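Local coordinates for secreted effector protein SifA (Salmonella typhimurium, PDB 3CXB) that is required for endosomal tubulation and the formation of Salmonella-induced filaments in host epithelial cells, and interacts with host PLEKHM2, at residues A[260-265]-A[292-297]; A[297-300]-A[306-309]; A[135-140]-A[146-151]. All coordinates share one frame; numbering follows the deposited sequence.

Interaction 1 (A[260-265]-A[292-297]); sequences KMVKEV and EAISDQ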
# COMPACT_ATOMS: atom_id res chain seq x y z
N LYS A 260 9.02 -5.70 13.51
CA LYS A 260 9.85 -6.78 14.04
C LYS A 260 9.72 -7.95 13.07
O LYS A 260 10.67 -8.69 12.81
CB LYS A 260 9.35 -7.16 15.44
CG LYS A 260 10.34 -7.95 16.29
CD LYS A 260 10.45 -9.40 15.85
CE LYS A 260 11.33 -10.20 16.79
NZ LYS A 260 11.38 -11.63 16.39
N MET A 261 8.53 -8.08 12.51
CA MET A 261 8.23 -9.13 11.56
C MET A 261 9.17 -9.06 10.37
O MET A 261 9.74 -10.07 9.95
CB MET A 261 6.79 -8.96 11.08
CG MET A 261 5.95 -10.20 11.21
SD MET A 261 4.20 -9.82 11.11
CE MET A 261 3.86 -10.33 9.39
N VAL A 262 9.33 -7.86 9.81
CA VAL A 262 10.20 -7.66 8.65
C VAL A 262 11.68 -7.60 9.00
O VAL A 262 12.52 -8.09 8.24
CB VAL A 262 9.82 -6.36 7.88
CG1 VAL A 262 9.81 -5.17 8.82
CG2 VAL A 262 10.80 -6.12 6.75
N LYS A 263 12.00 -7.00 10.14
CA LYS A 263 13.39 -6.91 10.58
C LYS A 263 13.97 -8.32 10.60
O LYS A 263 15.15 -8.53 10.31
CB LYS A 263 13.45 -6.29 11.98
CG LYS A 263 12.89 -4.88 12.06
CD LYS A 263 12.83 -4.38 13.49
CE LYS A 263 12.32 -2.94 13.56
NZ LYS A 263 12.33 -2.38 14.95
N GLU A 264 13.11 -9.29 10.93
CA GLU A 264 13.48 -10.70 11.00
C GLU A 264 13.82 -11.28 9.65
O GLU A 264 14.97 -11.63 9.38
CB GLU A 264 12.31 -11.50 11.59
CG GLU A 264 12.14 -11.36 13.08
CD GLU A 264 12.99 -12.35 13.85
OE1 GLU A 264 12.85 -13.57 13.60
OE2 GLU A 264 13.78 -11.91 14.71
N VAL A 265 12.80 -11.38 8.80
CA VAL A 265 12.95 -11.93 7.46
C VAL A 265 14.08 -11.32 6.65
O VAL A 265 14.49 -11.88 5.64
CB VAL A 265 11.65 -11.76 6.65
CG1 VAL A 265 10.52 -12.51 7.32
CG2 VAL A 265 11.31 -10.29 6.56
N GLU A 292 10.90 0.53 7.20
CA GLU A 292 9.70 1.36 7.20
C GLU A 292 8.93 1.33 5.87
O GLU A 292 7.69 1.35 5.86
CB GLU A 292 10.04 2.80 7.57
CG GLU A 292 8.81 3.68 7.69
CD GLU A 292 9.14 5.12 8.04
OE1 GLU A 292 9.92 5.33 9.00
OE2 GLU A 292 8.60 6.04 7.37
N ALA A 293 9.66 1.26 4.76
CA ALA A 293 9.00 1.23 3.46
C ALA A 293 8.25 -0.09 3.30
O ALA A 293 7.09 -0.09 2.91
CB ALA A 293 10.01 1.39 2.35
N ILE A 294 8.91 -1.20 3.59
CA ILE A 294 8.27 -2.52 3.46
C ILE A 294 7.09 -2.68 4.43
O ILE A 294 6.01 -3.18 4.07
CB ILE A 294 9.27 -3.67 3.71
CG1 ILE A 294 10.51 -3.49 2.82
CG2 ILE A 294 8.60 -5.01 3.39
CD1 ILE A 294 11.64 -4.48 3.11
N SER A 295 7.28 -2.24 5.66
CA SER A 295 6.23 -2.34 6.64
C SER A 295 5.01 -1.56 6.16
O SER A 295 3.92 -2.12 6.09
CB SER A 295 6.71 -1.84 7.99
OG SER A 295 7.77 -2.66 8.47
N ASP A 296 5.19 -0.29 5.82
CA ASP A 296 4.07 0.52 5.34
C ASP A 296 3.26 -0.22 4.28
O ASP A 296 2.04 -0.36 4.40
CB ASP A 296 4.58 1.84 4.74
CG ASP A 296 4.84 2.92 5.79
OD1 ASP A 296 5.13 4.08 5.43
OD2 ASP A 296 4.75 2.60 6.99
N GLN A 297 3.94 -0.70 3.25
CA GLN A 297 3.26 -1.41 2.17
C GLN A 297 2.58 -2.69 2.64
O GLN A 297 1.47 -3.02 2.19
CB GLN A 297 4.25 -1.70 1.05
CG GLN A 297 4.64 -0.48 0.22
CD GLN A 297 5.71 -0.78 -0.84
OE1 GLN A 297 5.56 -1.70 -1.65
NE2 GLN A 297 6.78 -0.00 -0.84

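Interaction 2 (A[297-300]-A[306-309]); sequences QVFH and DPQA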
# COMPACT_ATOMS: atom_id res chain seq x y z
N GLN A 297 3.94 -0.70 3.25
CA GLN A 297 3.26 -1.41 2.17
C GLN A 297 2.58 -2.69 2.64
O GLN A 297 1.47 -3.02 2.19
CB GLN A 297 4.25 -1.70 1.05
CG GLN A 297 4.64 -0.48 0.22
CD GLN A 297 5.71 -0.78 -0.84
OE1 GLN A 297 5.56 -1.70 -1.65
NE2 GLN A 297 6.78 -0.00 -0.84
N VAL A 298 3.24 -3.43 3.52
CA VAL A 298 2.66 -4.67 4.04
C VAL A 298 1.38 -4.26 4.76
O VAL A 298 0.30 -4.84 4.54
CB VAL A 298 3.58 -5.36 5.07
CG1 VAL A 298 2.81 -6.46 5.74
CG2 VAL A 298 4.82 -5.94 4.39
N PHE A 299 1.53 -3.25 5.60
CA PHE A 299 0.42 -2.73 6.37
C PHE A 299 -0.69 -2.29 5.43
O PHE A 299 -1.86 -2.64 5.64
CB PHE A 299 0.90 -1.56 7.23
CG PHE A 299 -0.19 -0.91 8.03
CD1 PHE A 299 -1.19 -0.19 7.40
CD2 PHE A 299 -0.22 -1.05 9.42
CE1 PHE A 299 -2.22 0.40 8.14
CE2 PHE A 299 -1.24 -0.48 10.17
CZ PHE A 299 -2.25 0.25 9.53
N HIS A 300 -0.33 -1.54 4.40
CA HIS A 300 -1.33 -1.06 3.44
C HIS A 300 -1.99 -2.21 2.72
O HIS A 300 -3.16 -2.12 2.34
CB HIS A 300 -0.73 -0.10 2.41
CG HIS A 300 -1.65 0.22 1.28
ND1 HIS A 300 -1.72 -0.55 0.14
CD2 HIS A 300 -2.58 1.20 1.12
CE1 HIS A 300 -2.65 -0.07 -0.67
NE2 HIS A 300 -3.18 1.00 -0.10
N ASP A 306 -3.24 3.94 3.82
CA ASP A 306 -1.89 4.39 3.56
C ASP A 306 -1.36 4.99 4.87
O ASP A 306 -1.75 6.08 5.28
CB ASP A 306 -1.91 5.42 2.42
CG ASP A 306 -0.52 5.89 2.02
OD1 ASP A 306 -0.43 6.68 1.05
OD2 ASP A 306 0.48 5.49 2.67
N PRO A 307 -0.47 4.26 5.54
CA PRO A 307 0.10 4.74 6.79
C PRO A 307 0.73 6.13 6.68
O PRO A 307 0.76 6.88 7.67
CB PRO A 307 1.11 3.65 7.15
CG PRO A 307 1.42 3.00 5.82
CD PRO A 307 0.06 2.94 5.20
N GLN A 308 1.22 6.49 5.49
CA GLN A 308 1.85 7.80 5.29
C GLN A 308 0.80 8.88 5.15
O GLN A 308 1.02 10.04 5.53
CB GLN A 308 2.75 7.80 4.05
CG GLN A 308 4.08 7.12 4.24
CD GLN A 308 4.92 7.77 5.32
OE1 GLN A 308 5.46 8.86 5.14
NE2 GLN A 308 5.03 7.11 6.46
N ALA A 309 -0.34 8.49 4.60
CA ALA A 309 -1.43 9.44 4.43
C ALA A 309 -1.87 9.86 5.82
O ALA A 309 -2.15 11.03 6.06
CB ALA A 309 -2.58 8.78 3.71

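Interaction 3 (A[135-140]-A[146-151]); sequences PDILKS and AMIKRR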
# COMPACT_ATOMS: atom_id res chain seq x y z
N PRO A 135 9.94 4.31 -8.74
CA PRO A 135 10.01 3.39 -7.61
C PRO A 135 11.44 3.31 -7.06
O PRO A 135 12.35 2.79 -7.71
CB PRO A 135 9.55 2.07 -8.21
CG PRO A 135 10.08 2.17 -9.62
CD PRO A 135 9.69 3.58 -10.00
N ASP A 136 11.63 3.87 -5.87
CA ASP A 136 12.91 3.85 -5.20
C ASP A 136 12.56 4.19 -3.78
O ASP A 136 12.31 5.35 -3.45
CB ASP A 136 13.88 4.90 -5.75
CG ASP A 136 15.23 4.88 -5.00
OD1 ASP A 136 16.07 5.78 -5.21
OD2 ASP A 136 15.44 3.95 -4.19
N ILE A 137 12.54 3.17 -2.94
CA ILE A 137 12.18 3.36 -1.55
C ILE A 137 13.27 4.07 -0.76
O ILE A 137 13.05 4.47 0.38
CB ILE A 137 11.83 2.00 -0.89
CG1 ILE A 137 13.10 1.15 -0.73
CG2 ILE A 137 10.79 1.27 -1.75
CD1 ILE A 137 12.87 -0.12 0.07
N LEU A 138 14.43 4.24 -1.38
CA LEU A 138 15.58 4.90 -0.75
C LEU A 138 15.78 6.22 -1.44
O LEU A 138 16.86 6.50 -1.99
CB LEU A 138 16.83 4.05 -0.90
CG LEU A 138 16.76 2.64 -0.29
CD1 LEU A 138 17.98 1.88 -0.75
CD2 LEU A 138 16.71 2.71 1.23
N LYS A 139 14.73 7.02 -1.43
CA LYS A 139 14.75 8.32 -2.08
C LYS A 139 15.78 9.26 -1.46
O LYS A 139 16.50 9.95 -2.17
CB LYS A 139 13.35 8.94 -2.02
CG LYS A 139 12.87 9.50 -3.35
CD LYS A 139 12.70 8.41 -4.39
CE LYS A 139 12.33 9.01 -5.72
NZ LYS A 139 12.14 8.00 -6.78
N SER A 140 15.85 9.27 -0.13
CA SER A 140 16.79 10.12 0.58
C SER A 140 18.25 9.71 0.39
O SER A 140 19.15 10.32 0.96
CB SER A 140 16.46 10.13 2.07
OG SER A 140 16.45 8.82 2.60
N ALA A 146 16.62 1.12 -4.58
CA ALA A 146 16.00 -0.05 -3.98
C ALA A 146 14.52 -0.07 -4.31
O ALA A 146 13.81 0.89 -4.06
CB ALA A 146 16.19 -0.01 -2.47
N MET A 147 14.06 -1.18 -4.88
CA MET A 147 12.65 -1.30 -5.23
C MET A 147 12.07 -2.50 -4.50
O MET A 147 12.79 -3.25 -3.85
CB MET A 147 12.48 -1.51 -6.73
CG MET A 147 13.01 -2.84 -7.17
SD MET A 147 12.20 -3.49 -8.63
CE MET A 147 13.50 -3.08 -9.89
N ILE A 148 10.77 -2.68 -4.63
CA ILE A 148 10.09 -3.78 -3.99
C ILE A 148 9.19 -4.45 -5.00
O ILE A 148 8.25 -3.83 -5.48
CB ILE A 148 9.20 -3.32 -2.82
CG1 ILE A 148 10.04 -2.69 -1.72
CG2 ILE A 148 8.45 -4.50 -2.24
CD1 ILE A 148 9.19 -2.17 -0.57
N LYS A 149 9.49 -5.70 -5.31
CA LYS A 149 8.67 -6.48 -6.23
C LYS A 149 7.56 -7.10 -5.38
O LYS A 149 7.63 -7.09 -4.15
CB LYS A 149 9.50 -7.54 -6.93
CG LYS A 149 10.48 -6.94 -7.92
CD LYS A 149 11.36 -7.98 -8.60
CE LYS A 149 12.44 -7.31 -9.47
NZ LYS A 149 13.39 -8.29 -10.07
N ARG A 150 6.53 -7.62 -6.03
CA ARG A 150 5.45 -8.21 -5.26
C ARG A 150 4.58 -9.19 -6.02
O ARG A 150 4.47 -9.11 -7.24
CB ARG A 150 4.58 -7.08 -4.70
CG ARG A 150 3.87 -6.27 -5.78
CD ARG A 150 3.36 -4.93 -5.25
NE ARG A 150 4.30 -3.83 -5.50
CZ ARG A 150 4.63 -2.91 -4.59
NH1 ARG A 150 5.48 -1.95 -4.90
NH2 ARG A 150 4.11 -2.98 -3.37
N ARG A 151 3.98 -10.13 -5.29
CA ARG A 151 3.11 -11.15 -5.88
C ARG A 151 1.83 -11.26 -5.03
O ARG A 151 1.86 -11.01 -3.83
CB ARG A 151 3.84 -12.49 -5.94
CG ARG A 151 4.23 -13.06 -4.58
CD ARG A 151 4.98 -14.40 -4.70
NE ARG A 151 6.35 -14.23 -5.18
CZ ARG A 151 6.79 -14.62 -6.37
NH1 ARG A 151 8.06 -14.42 -6.70
NH2 ARG A 151 5.97 -15.21 -7.23

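Interaction 1 (A[260-265]-A[292-297])
V262 meets I294 and S295 where two helices of the all-helical C-terminal part of SifA pack side by side, helix 258-267 against the longer helix 283-303. The contact is small, burying 117 Å² in total, and V262 supplies one side of it alone. Its CA lies 6.9 Å from that of S295, the nearest pair of CA atoms between the two segments.

The two methyls of V262 divide the work. CG2 lies across I294, 4.1 Å from CD1 at the end of the side chain and 4.2 Å from the branch methyl CG2. The I294 chi2 of 173° carries CD1 anti to CA, so the isoleucine lies extended along the methyl. Beyond this pair, I294 also leans on I148 of strand 145-153, so the apolar layer continues past the two helices.

The other methyl, CG1, rests against a hydroxyl, approaching S295 OG to 3.3 Å. This is packing of a methyl on an oxygen; the polar partner of S295 OG is V291 O, one turn back in its own helix. The serine chi1 of -63° sets the oxygen beside the backbone N and lets it fold back onto the helix, so the buried hydroxyl is satisfied and can lie beside a methyl.

M261, next to V262, packs on W197, the tryptophan of the WxxxE sequence that marks this class of effectors, and on Y184 and L185 of helix 180-187. On the side of helix 258-267 turned away from helix 283-303, E264 is poorly ordered, yet it forms an intrahelical salt bridge with the lysine one turn earlier, K260 NZ lying 2.9 Å from E264 OE2.

Interaction 2 (A[297-300]-A[306-309])
F299 and H300, near the end of helix 283-303, pack against P307 at the start of helix 307-324, where the chain turns from one helix into the next. Both have CG anti to the backbone N (chi1 178° and 170°), and as helix neighbours they leave in different directions. The phenyl and the pyrrolidine run past each other in opposite directions, with F299 CD1 4.0 Å from P307 CD. The same proline carbon lies 4.2 Å from H300 CB, so P307 CD touches both residues.

The imidazole turns its edge to the chain before the proline: H300 CD2 is 3.9 Å from D306 N, which lies in the ring plane. This is a van der Waals contact, not a hydrogen bond; the polar end of the ring is engaged elsewhere, through NE2 hydrogen-bonded to E67. D306 is the N-cap of the second helix. Its OD2 accepts from Q308 N, two residues on, at 3.1 Å, the donor coming from well above the carboxylate plane.

F299 also meets the rings of F303 and Y205, and P307 lies on Y205 and K209 of helix 197-220. The H300 ring meets that of Y158 of strand 158-167, their planes about 70° apart, while its bond to E67 reaches helix 62-75, so the corner joins C-terminal helices to the strand and to an N-terminal helix.

Interaction 3 (A[135-140]-A[146-151])
The tight part of this contact gathers round D136, I137 and A146, where the loop 135-140 lies against the start of strand 145-153. I137 N donates to A146 O at 2.8 Å. In return A146 N donates to D136 OD2, 3.1 Å away. That carboxylate oxygen also accepts from L138 N at 3.0 Å, and the two donors approach from opposite faces of the carboxylate plane, a double grip that should fix the rotation of the group.

I137 adds the apolar layer. Its CG1 lies 3.7 Å from A146 CB, while CG2 meets I148 CD1 at 4.0 Å, the two isoleucines crossing at about a right angle.

Packing thins towards P135, which is partly exposed and whose nearest approaches, from its O to A146 O and to M147 CB, are both 4.4 Å. M147 leads the rest of its side chain away from the loop, and its backbone pairs with C165 in the sheet.

D136 and L138 form an Asx turn, here used to join a connecting loop to an outermost strand of the three-stranded antiparallel sheet.

In the fold
From the N terminus, interaction 3 comes first: it closes the short loop that leaves the five-stranded sheet after strand 126-132 and enters the three-stranded sheet. Interaction 1 follows, closing the 26 residues between segments 260-265 and 292-297. Interaction 2 begins where it ends, sharing Q297, and closes the tight turn into helix 307-324. The three are in series, none enclosing or crossing another. Helix 283-303 is the common element: Q297 OE1 is probably hydrogen-bonded to R150 NH2, 2.6 Å away, A293 packs on I137, and D296 lies against P307 and Q308. Sheet and C-terminal helices are thus tied through one helix.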